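PDB 3KZT: uncharacterized protein from Bacteroides thetaiotaomicron, which is of unknown function but belongs to the DUF3828 domain-containing proteins and is probably made as a membrane-anchored lipoprotein. Local coordinates for residues K59-R71 with V130-E142. Sequence-based numbering, arbitrary orientation. Where two conformers were deposited one is given.
Sequences KFLTKELIEKVDR and VDGQYLIDDITPE
Leu61 pairs with Ile136 in a single beta bridge, the point where the edge strand 133-139 of an antiparallel sheet meets the link between helices 47-60 and 63-75 in an alpha+beta domain. Two backbone bonds define the bridge: Ile136 N gives to Phe60 O at 3.0 Å, and Thr62 N gives to Ile136 O with an N-H...O angle of 155°. Thr62 then N-caps the next helix, OG1 accepting a weak bond from Leu65 N, while its CG2 lies alongside Asp137 CB.

The tightest carbon packing centres on Leu65, which reaches over the strand with its two methyls divided: CD2 presses on Ile136 CG2 at 3.4 Å, closer than usual van der Waals contact, and CD1 meets Ile139 CG1 at 3.8 Å, the two side chains crossing at about a right angle. Leu61 runs alongside Ile136, pointing the same way, and sets CD2 against its CB, with Phe34 of helix 13-41 on Ile136 as well.

Toward the chain end the contact turns polar. Lys68, buried, with CG anti to the backbone N (chi1 171°) and extended beyond, brings NZ to three oxygens: Ile139 O at 2.8 Å, Asp138 OD1 on its syn side in a salt bridge, and Thr140 O, approached from above its carbonyl plane at 3.2 Å. With alanine in place of this lysine, the Asp138 carboxylate would probably lose its mate and the two carbonyls this donor, so that the tail after the strand could shift. Arg71 and Glu142, both exposed, make the loose margin: in the Arg71 conformer given, one of two deposited, guanidinium and carboxylate planes are only 7° apart, yet a single salt-bridge pair joins them, Arg71 NH2 to Glu142 OE1 at 2.8 Å.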
loop_
_atom_site.group_PDB
_atom_site.type_symbol
_atom_site.label_atom_id
_atom_site.label_comp_id
_atom_site.label_asym_id
_atom_site.label_seq_id
_atom_site.Cartn_x
_atom_site.Cartn_y
_atom_site.Cartn_z
ATOM N N LYS A 59 -9.409 -1.746 13.545
ATOM C CA LYS A 59 -9.642 -0.337 13.187
ATOM C C LYS A 59 -10.787 -0.164 12.187
ATOM O O LYS A 59 -11.721 0.621 12.434
ATOM C CB LYS A 59 -8.353 0.298 12.612
ATOM C CG LYS A 59 -8.502 1.785 12.197
ATOM C CD LYS A 59 -7.160 2.479 12.031
ATOM C CE LYS A 59 -7.350 3.941 11.627
ATOM N NZ LYS A 59 -8.146 4.700 12.634
ATOM N N PHE A 60 -10.700 -0.879 11.062
ATOM C CA PHE A 60 -11.647 -0.722 9.940
ATOM C C PHE A 60 -12.948 -1.551 9.943
ATOM O O PHE A 60 -13.917 -1.137 9.302
ATOM C CB PHE A 60 -10.906 -0.925 8.618
ATOM C CG PHE A 60 -9.948 0.190 8.280
ATOM C CD1 PHE A 60 -10.412 1.355 7.661
ATOM C CD2 PHE A 60 -8.586 0.078 8.551
ATOM C CE1 PHE A 60 -9.538 2.395 7.336
ATOM C CE2 PHE A 60 -7.705 1.113 8.226
ATOM C CZ PHE A 60 -8.184 2.271 7.615
ATOM N N LEU A 61 -12.970 -2.696 10.645
ATOM C CA LEU A 61 -14.151 -3.599 10.672
ATOM C C LEU A 61 -14.871 -3.562 12.026
ATOM O O LEU A 61 -14.233 -3.337 13.061
ATOM C CB LEU A 61 -13.728 -5.046 10.360
ATOM C CG LEU A 61 -12.742 -5.283 9.204
ATOM C CD1 LEU A 61 -12.517 -6.784 9.006
ATOM C CD2 LEU A 61 -13.186 -4.662 7.922
ATOM N N THR A 62 -16.192 -3.802 12.021
ATOM C CA THR A 62 -16.974 -3.871 13.280
ATOM C C THR A 62 -16.675 -5.187 14.016
ATOM O O THR A 62 -16.136 -6.133 13.420
ATOM C CB THR A 62 -18.528 -3.771 13.048
ATOM O OG1 THR A 62 -18.988 -4.896 12.296
ATOM C CG2 THR A 62 -18.908 -2.474 12.332
ATOM N N LYS A 63 -17.019 -5.229 15.312
ATOM C CA LYS A 63 -16.881 -6.446 16.156
ATOM C C LYS A 63 -17.646 -7.653 15.576
ATOM O O LYS A 63 -17.152 -8.786 15.630
ATOM C CB LYS A 63 -17.368 -6.167 17.593
ATOM N N GLU A 64 -18.821 -7.377 14.985
ATOM C CA GLU A 64 -19.681 -8.404 14.368
ATOM C C GLU A 64 -19.019 -9.031 13.138
ATOM O O GLU A 64 -19.016 -10.254 12.984
ATOM C CB GLU A 64 -21.037 -7.799 13.952
ATOM C CG GLU A 64 -21.916 -7.312 15.107
ATOM C CD GLU A 64 -23.093 -6.466 14.627
ATOM O OE1 GLU A 64 -23.063 -6.003 13.467
ATOM O OE2 GLU A 64 -24.042 -6.258 15.411
ATOM N N LEU A 65 -18.463 -8.176 12.254
ATOM C CA LEU A 65 -17.785 -8.645 11.019
ATOM C C LEU A 65 -16.493 -9.441 11.297
ATOM O O LEU A 65 -16.225 -10.439 10.608
ATOM C CB LEU A 65 -17.473 -7.465 10.077
ATOM C CG LEU A 65 -16.723 -7.759 8.758
ATOM C CD1 LEU A 65 -17.347 -8.897 7.974
ATOM C CD2 LEU A 65 -16.657 -6.504 7.910
ATOM N N ILE A 66 -15.695 -8.975 12.278
ATOM C CA ILE A 66 -14.445 -9.667 12.711
ATOM C C ILE A 66 -14.741 -11.116 13.179
ATOM O O ILE A 66 -13.984 -12.043 12.859
ATOM C CB ILE A 66 -13.709 -8.868 13.842
ATOM C CG1 ILE A 66 -13.104 -7.576 13.288
ATOM C CG2 ILE A 66 -12.579 -9.693 14.463
ATOM C CD1 ILE A 66 -12.633 -6.609 14.382
ATOM N N GLU A 67 -15.841 -11.286 13.921
ATOM C CA GLU A 67 -16.339 -12.621 14.322
ATOM C C GLU A 67 -16.794 -13.457 13.114
ATOM O O GLU A 67 -16.523 -14.649 13.063
ATOM C CB GLU A 67 -17.486 -12.502 15.333
ATOM C CG GLU A 67 -17.031 -12.074 16.740
ATOM C CD GLU A 67 -18.185 -11.989 17.764
ATOM O OE1 GLU A 67 -19.348 -11.725 17.367
ATOM O OE2 GLU A 67 -17.914 -12.180 18.974
ATOM N N LYS A 68 -17.497 -12.827 12.164
ATOM C CA LYS A 68 -17.885 -13.490 10.890
ATOM C C LYS A 68 -16.643 -13.894 10.037
ATOM O O LYS A 68 -16.678 -14.924 9.354
ATOM C CB LYS A 68 -18.866 -12.601 10.069
ATOM C CG LYS A 68 -19.161 -13.102 8.631
ATOM C CD LYS A 68 -20.323 -12.387 7.971
ATOM C CE LYS A 68 -20.509 -12.926 6.536
ATOM N NZ LYS A 68 -21.609 -12.278 5.761
ATOM N N VAL A 69 -15.581 -13.076 10.075
ATOM C CA VAL A 69 -14.319 -13.396 9.378
ATOM C C VAL A 69 -13.645 -14.631 10.006
ATOM O O VAL A 69 -13.102 -15.458 9.278
ATOM C CB VAL A 69 -13.352 -12.162 9.316
ATOM C CG1 VAL A 69 -11.970 -12.556 8.769
ATOM C CG2 VAL A 69 -13.961 -11.072 8.449
ATOM N N ASP A 70 -13.708 -14.758 11.340
ATOM C CA ASP A 70 -13.208 -15.962 12.039
ATOM C C ASP A 70 -13.976 -17.220 11.636
ATOM O O ASP A 70 -13.349 -18.271 11.435
ATOM C CB ASP A 70 -13.257 -15.796 13.571
ATOM C CG ASP A 70 -12.258 -14.774 14.096
ATOM O OD1 ASP A 70 -11.441 -14.243 13.313
ATOM O OD2 ASP A 70 -12.296 -14.501 15.313
ATOM N N ARG A 71 -15.317 -17.118 11.531
ATOM C CA ARG A 71 -16.174 -18.241 11.054
ATOM C C ARG A 71 -15.781 -18.663 9.643
ATOM O O ARG A 71 -15.653 -19.859 9.354
ATOM C CB ARG A 71 -17.677 -17.866 11.036
ATOM C CG ARG A 71 -18.370 -17.877 12.367
ATOM C CD ARG A 71 -19.896 -17.899 12.177
ATOM N NE ARG A 71 -20.357 -16.919 11.185
ATOM C CZ ARG A 71 -20.668 -17.221 9.924
ATOM N NH1 ARG A 71 -20.572 -18.468 9.495
ATOM N NH2 ARG A 71 -21.077 -16.276 9.097
ATOM N N VAL A 130 -20.497 5.481 11.838
ATOM C CA VAL A 130 -20.666 5.662 13.287
ATOM C C VAL A 130 -19.992 6.992 13.652
ATOM O O VAL A 130 -18.764 7.094 13.577
ATOM C CB VAL A 130 -20.021 4.494 14.088
ATOM C CG1 VAL A 130 -20.264 4.679 15.577
ATOM C CG2 VAL A 130 -20.581 3.171 13.627
ATOM N N ASP A 131 -20.815 8.006 14.001
ATOM C CA ASP A 131 -20.358 9.367 14.438
ATOM C C ASP A 131 -19.283 10.014 13.514
ATOM O O ASP A 131 -18.281 10.554 13.981
ATOM C CB ASP A 131 -19.886 9.311 15.900
ATOM C CG ASP A 131 -20.997 8.911 16.855
ATOM O OD1 ASP A 131 -22.008 9.644 16.941
ATOM O OD2 ASP A 131 -20.853 7.873 17.537
ATOM N N GLY A 132 -19.507 9.908 12.206
ATOM C CA GLY A 132 -18.576 10.423 11.194
ATOM C C GLY A 132 -17.520 9.461 10.664
ATOM O O GLY A 132 -16.939 9.738 9.620
ATOM N N GLN A 133 -17.263 8.345 11.379
ATOM C CA GLN A 133 -16.273 7.322 10.963
ATOM C C GLN A 133 -16.942 6.225 10.152
ATOM O O GLN A 133 -17.941 5.674 10.592
ATOM C CB GLN A 133 -15.627 6.655 12.192
ATOM C CG GLN A 133 -14.774 7.574 13.042
ATOM C CD GLN A 133 -13.491 7.955 12.356
ATOM O OE1 GLN A 133 -13.323 9.108 11.934
ATOM N NE2 GLN A 133 -12.584 6.983 12.189
ATOM N N TYR A 134 -16.370 5.906 8.983
ATOM C CA TYR A 134 -16.851 4.810 8.128
ATOM C C TYR A 134 -16.165 3.494 8.533
ATOM O O TYR A 134 -14.963 3.469 8.775
ATOM C CB TYR A 134 -16.585 5.103 6.656
ATOM C CG TYR A 134 -17.381 6.263 6.120
ATOM C CD1 TYR A 134 -18.697 6.084 5.695
ATOM C CD2 TYR A 134 -16.824 7.548 6.032
ATOM C CE1 TYR A 134 -19.439 7.137 5.183
ATOM C CE2 TYR A 134 -17.567 8.617 5.524
ATOM C CZ TYR A 134 -18.879 8.394 5.100
ATOM O OH TYR A 134 -19.632 9.404 4.598
ATOM N N LEU A 135 -16.955 2.424 8.621
ATOM C CA LEU A 135 -16.479 1.086 9.008
ATOM C C LEU A 135 -17.179 0.064 8.146
ATOM O O LEU A 135 -18.308 0.291 7.736
ATOM C CB LEU A 135 -16.805 0.805 10.479
ATOM C CG LEU A 135 -16.141 1.684 11.541
ATOM C CD1 LEU A 135 -16.751 1.431 12.898
ATOM C CD2 LEU A 135 -14.650 1.431 11.569
ATOM N N ILE A 136 -16.499 -1.054 7.855
ATOM C CA ILE A 136 -17.095 -2.142 7.093
ATOM C C ILE A 136 -17.803 -3.022 8.136
ATOM O O ILE A 136 -17.164 -3.475 9.073
ATOM C CB ILE A 136 -16.039 -2.954 6.296
ATOM C CG1 ILE A 136 -15.329 -2.055 5.258
ATOM C CG2 ILE A 136 -16.693 -4.085 5.582
ATOM C CD1 ILE A 136 -14.164 -2.703 4.549
ATOM N N ASP A 137 -19.115 -3.226 7.988
ATOM C CA ASP A 137 -19.910 -4.058 8.948
ATOM C C ASP A 137 -20.369 -5.427 8.413
ATOM O O ASP A 137 -20.955 -6.198 9.167
ATOM C CB ASP A 137 -21.087 -3.265 9.552
ATOM C CG ASP A 137 -22.171 -2.909 8.540
ATOM O OD1 ASP A 137 -21.946 -2.971 7.312
ATOM O OD2 ASP A 137 -23.266 -2.538 8.993
ATOM N N ASP A 138 -20.124 -5.711 7.123
ATOM C CA ASP A 138 -20.403 -7.033 6.555
ATOM C C ASP A 138 -19.637 -7.257 5.232
ATOM O O ASP A 138 -19.323 -6.296 4.523
ATOM C CB ASP A 138 -21.926 -7.209 6.309
ATOM C CG ASP A 138 -22.340 -8.678 6.112
ATOM O OD1 ASP A 138 -21.606 -9.598 6.524
ATOM O OD2 ASP A 138 -23.416 -8.902 5.543
ATOM N N ILE A 139 -19.313 -8.528 4.942
ATOM C CA ILE A 139 -18.741 -8.947 3.622
ATOM C C ILE A 139 -19.379 -10.260 3.196
ATOM O O ILE A 139 -19.794 -11.023 4.060
ATOM C CB ILE A 139 -17.159 -9.109 3.632
ATOM C CG1 ILE A 139 -16.675 -10.316 4.494
ATOM C CG2 ILE A 139 -16.493 -7.834 4.085
ATOM C CD1 ILE A 139 -15.166 -10.555 4.402
ATOM N N THR A 140 -19.443 -10.507 1.873
ATOM C CA THR A 140 -19.892 -11.818 1.293
ATOM C C THR A 140 -21.245 -12.272 1.920
ATOM O O THR A 140 -21.262 -13.215 2.725
ATOM C CB THR A 140 -18.778 -12.872 1.488
ATOM O OG1 THR A 140 -17.550 -12.325 0.988
ATOM C CG2 THR A 140 -19.094 -14.202 0.744
ATOM N N PRO A 141 -22.363 -11.547 1.585
ATOM C CA PRO A 141 -23.703 -11.663 2.220
ATOM C C PRO A 141 -24.168 -13.063 2.718
ATOM O O PRO A 141 -24.030 -14.058 1.981
ATOM C CB PRO A 141 -24.650 -11.155 1.127
ATOM C CG PRO A 141 -23.864 -10.200 0.342
ATOM C CD PRO A 141 -22.388 -10.528 0.506
ATOM N N GLU A 142 -24.691 -13.101 3.963
ATOM C CA GLU A 142 -25.234 -14.328 4.610
ATOM C C GLU A 142 -26.736 -14.135 4.864
ATOM O O GLU A 142 -27.490 -15.105 4.998
ATOM C CB GLU A 142 -24.490 -14.648 5.941
ATOM C CG GLU A 142 -24.564 -13.525 7.071
ATOM C CD GLU A 142 -23.904 -13.937 8.413
ATOM O OE1 GLU A 142 -23.544 -15.123 8.583
ATOM O OE2 GLU A 142 -23.762 -13.059 9.298
#